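Local coordinates for protein alanine dehydrogenase (Archaeoglobus fulgidus, PDB 1OMO) that catalyses the reversible NAD(+)-dependent oxidative deamination of L-alanine to pyruvate and ammonium, working as a homodimer with a Rossmann-type NAD domain, at residues G129-G134 with K154-R159. Sequence-based numbering, arbitrary orientation.
Sequences GFIGCG and KAYDVR. With NAD (nicotinamide-adenine-dinucleotide), chain D.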
loop_
_atom_site.group_PDB
_atom_site.type_symbol
_atom_site.label_atom_id
_atom_site.label_comp_id
_atom_site.label_asym_id
_atom_site.label_seq_id
_atom_site.Cartn_x
_atom_site.Cartn_y
_atom_site.Cartn_z
ATOM N N GLY A 129 10.590 -30.433 16.632
ATOM C CA GLY A 129 9.901 -31.078 15.529
ATOM C C GLY A 129 9.469 -30.092 14.437
ATOM O O GLY A 129 9.013 -28.974 14.716
ATOM N N PHE A 130 9.628 -30.499 13.184
ATOM C CA PHE A 130 9.244 -29.680 12.058
ATOM C C PHE A 130 8.240 -30.385 11.139
ATOM O O PHE A 130 8.503 -31.473 10.593
ATOM C CB PHE A 130 10.477 -29.275 11.250
ATOM C CG PHE A 130 11.409 -28.348 11.987
ATOM C CD1 PHE A 130 12.258 -28.843 12.983
ATOM C CD2 PHE A 130 11.439 -26.984 11.690
ATOM C CE1 PHE A 130 13.133 -27.991 13.680
ATOM C CE2 PHE A 130 12.313 -26.108 12.378
ATOM C CZ PHE A 130 13.159 -26.617 13.372
ATOM N N ILE A 131 7.065 -29.785 11.005
ATOM C CA ILE A 131 6.054 -30.297 10.097
ATOM C C ILE A 131 6.188 -29.342 8.917
ATOM O O ILE A 131 5.734 -28.205 8.986
ATOM C CB ILE A 131 4.644 -30.175 10.675
ATOM C CG1 ILE A 131 4.572 -30.882 12.030
ATOM C CG2 ILE A 131 3.654 -30.774 9.718
ATOM C CD1 ILE A 131 5.014 -32.338 11.977
ATOM N N GLY A 132 6.821 -29.815 7.847
ATOM C CA GLY A 132 7.060 -29.011 6.667
ATOM C C GLY A 132 8.557 -28.713 6.672
ATOM O O GLY A 132 9.087 -28.216 7.668
ATOM N N CYS A 133 9.248 -29.019 5.584
ATOM C CA CYS A 133 10.688 -28.801 5.539
ATOM C C CYS A 133 11.102 -27.965 4.338
ATOM O O CYS A 133 12.131 -28.238 3.716
ATOM C CB CYS A 133 11.446 -30.147 5.541
ATOM S SG CYS A 133 11.149 -31.196 7.027
ATOM N N GLY A 134 10.280 -26.962 4.011
ATOM C CA GLY A 134 10.577 -26.028 2.933
ATOM C C GLY A 134 11.407 -24.842 3.465
ATOM O O GLY A 134 11.947 -24.882 4.580
ATOM N N LYS A 154 13.396 -33.671 14.575
ATOM C CA LYS A 154 12.536 -34.684 13.971
ATOM C C LYS A 154 11.843 -33.997 12.787
ATOM O O LYS A 154 11.035 -33.088 12.994
ATOM C CB LYS A 154 11.528 -35.159 15.003
ATOM C CG LYS A 154 12.222 -35.757 16.240
ATOM C CD LYS A 154 11.253 -35.952 17.392
ATOM C CE LYS A 154 10.993 -37.391 17.702
ATOM N NZ LYS A 154 10.029 -37.434 18.834
ATOM N N ALA A 155 12.145 -34.422 11.559
ATOM C CA ALA A 155 11.589 -33.758 10.381
ATOM C C ALA A 155 10.608 -34.506 9.479
ATOM O O ALA A 155 10.888 -35.601 9.008
ATOM C CB ALA A 155 12.745 -33.235 9.531
ATOM N N TYR A 156 9.478 -33.886 9.204
ATOM C CA TYR A 156 8.481 -34.490 8.338
ATOM C C TYR A 156 8.002 -33.591 7.216
ATOM O O TYR A 156 7.618 -32.442 7.449
ATOM C CB TYR A 156 7.233 -34.896 9.117
ATOM C CG TYR A 156 6.072 -35.272 8.190
ATOM C CD1 TYR A 156 5.050 -34.354 7.894
ATOM C CD2 TYR A 156 6.023 -36.542 7.575
ATOM C CE1 TYR A 156 4.004 -34.688 7.011
ATOM C CE2 TYR A 156 4.989 -36.879 6.686
ATOM C CZ TYR A 156 3.985 -35.949 6.410
ATOM O OH TYR A 156 2.989 -36.280 5.512
ATOM N N ASP A 157 7.978 -34.115 6.001
ATOM C CA ASP A 157 7.456 -33.338 4.874
ATOM C C ASP A 157 6.758 -34.370 4.003
ATOM O O ASP A 157 7.171 -35.524 4.023
ATOM C CB ASP A 157 8.613 -32.665 4.109
ATOM C CG ASP A 157 8.143 -31.523 3.163
ATOM O OD1 ASP A 157 8.628 -30.366 3.310
ATOM O OD2 ASP A 157 7.300 -31.775 2.273
ATOM N N VAL A 158 5.690 -33.999 3.287
ATOM C CA VAL A 158 5.031 -34.968 2.400
ATOM C C VAL A 158 6.006 -35.297 1.287
ATOM O O VAL A 158 5.865 -36.303 0.595
ATOM C CB VAL A 158 3.739 -34.445 1.706
ATOM C CG1 VAL A 158 2.580 -34.450 2.674
ATOM C CG2 VAL A 158 3.977 -33.045 1.090
ATOM N N ARG A 159 6.973 -34.419 1.080
ATOM C CA ARG A 159 7.989 -34.664 0.071
ATOM C C ARG A 159 9.211 -35.143 0.849
ATOM O O ARG A 159 9.921 -34.343 1.472
ATOM C CB ARG A 159 8.330 -33.391 -0.698
ATOM C CG ARG A 159 7.308 -32.960 -1.743
ATOM C CD ARG A 159 7.878 -31.781 -2.507
ATOM N NE ARG A 159 7.043 -31.341 -3.611
ATOM C CZ ARG A 159 5.869 -30.723 -3.480
ATOM N NH1 ARG A 159 5.191 -30.360 -4.568
ATOM N NH2 ARG A 159 5.364 -30.460 -2.274
HETATM P PA NAD D . 7.673 -24.048 0.558
HETATM O O1A NAD D . 6.737 -24.458 -0.518
HETATM O O2A NAD D . 9.173 -23.967 0.245
HETATM O O5B NAD D . 7.594 -24.850 2.001
HETATM C C5B NAD D . 6.397 -25.638 2.406
HETATM C C4B NAD D . 6.869 -27.104 2.588
HETATM O O4B NAD D . 5.625 -27.797 3.043
HETATM C C3B NAD D . 7.265 -27.923 1.269
HETATM O O3B NAD D . 8.619 -28.512 1.399
HETATM C C2B NAD D . 6.153 -28.984 1.084
HETATM O O2B NAD D . 6.439 -30.162 0.422
HETATM C C1B NAD D . 5.651 -29.118 2.555
HETATM N N9A NAD D . 4.280 -29.521 2.665
HETATM C C8A NAD D . 3.154 -29.185 1.940
HETATM N N7A NAD D . 2.057 -29.766 2.376
HETATM C C5A NAD D . 2.386 -30.525 3.413
HETATM C C6A NAD D . 1.592 -31.381 4.296
HETATM N N6A NAD D . 0.305 -31.542 4.128
HETATM N N1A NAD D . 2.314 -32.011 5.294
HETATM C C2A NAD D . 3.648 -31.869 5.476
HETATM N N3A NAD D . 4.455 -31.059 4.646
HETATM C C4A NAD D . 3.774 -30.393 3.640
HETATM O O3 NAD D . 7.328 -22.641 1.378
HETATM P PN NAD D . 8.085 -21.737 2.602
HETATM O O1N NAD D . 9.218 -22.569 3.143
HETATM O O2N NAD D . 8.284 -20.319 2.105
HETATM O O5D NAD D . 6.814 -21.784 3.708
HETATM C C5D NAD D . 5.466 -21.514 2.944
HETATM C C4D NAD D . 4.311 -21.337 3.875
HETATM O O4D NAD D . 4.686 -20.215 4.854
HETATM C C3D NAD D . 2.986 -20.843 3.213
HETATM O O3D NAD D . 1.824 -21.210 3.980
HETATM C C2D NAD D . 3.242 -19.333 3.185
HETATM O O2D NAD D . 2.176 -18.572 2.722
HETATM C C1D NAD D . 3.727 -19.093 4.693
HETATM N N1N NAD D . 4.599 -17.917 5.037
HETATM C C2N NAD D . 4.090 -17.171 6.188
HETATM C C3N NAD D . 4.998 -16.160 6.672
HETATM C C7N NAD D . 4.410 -15.318 7.957
HETATM O O7N NAD D . 4.865 -14.157 8.165
HETATM N N7N NAD D . 3.471 -15.925 8.751
HETATM C C4N NAD D . 6.282 -15.858 6.160
HETATM C C5N NAD D . 6.657 -16.682 5.022
HETATM C C6N NAD D . 5.837 -17.686 4.482
#
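Phe-130 and Tyr-156 sit on neighbouring parallel strands, the two strands of the beta-alpha-beta unit that begins the Rossmann-fold NAD domain. Three backbone hydrogen bonds sew them together: Phe-130 N gives to Lys-154 O, Phe-130 O accepts from Tyr-156 N at 3.0 Å, and Gly-132 N closes on Tyr-156 O at 2.8 Å. The side chain of Lys-154 leads away, its NZ held by a salt bridge to Glu-184 and a hydrogen bond to Arg-187 O. Beyond the Gly-132 bond both strands end, and the pairing passes from backbone to the carboxylate of Asp-157.

With chi1 at -164°, Asp-157 turns its carboxylate opposite its own amide nitrogen and across to the glycine-rich turn 132-134. Its OD1 takes the amide of Cys-133 (N to OD1 2.7 Å), met on the anti side and 28° out of the carboxylate plane, and also accepts from the adenosine ribose hydroxyl O3B of NAD. Asp-157 OD2 likewise has two donors: the ribose hydroxyl NAD O2B, 2.6 Å away, and the amide of Arg-159, which closes an Asx turn just before helix 160-172. Four donors thus share one buried carboxylate, fixing its rotation and favouring, most likely, the charged form. Such an acidic residue at the end of the second strand, gripping both ribose hydroxyls, is a hallmark of NAD-specific Rossmann domains and fits this enzyme's inability to use NADP(+).

On the face carrying Phe-130, Cys-133 SG rests 3.6 Å from Ala-155 CB, with Phe-166 of helix 160-172 packed against both. On the other face, Ile-131 CG2 meets the edge of the Tyr-156 ring, whose CE1 comes 3.2 Å from adenine C2A. Val-158 lays CG1 and CG2 against the adenine, while Arg-159, extended from CG to NE, lets NH2 donate to NAD O2B at 2.9 Å.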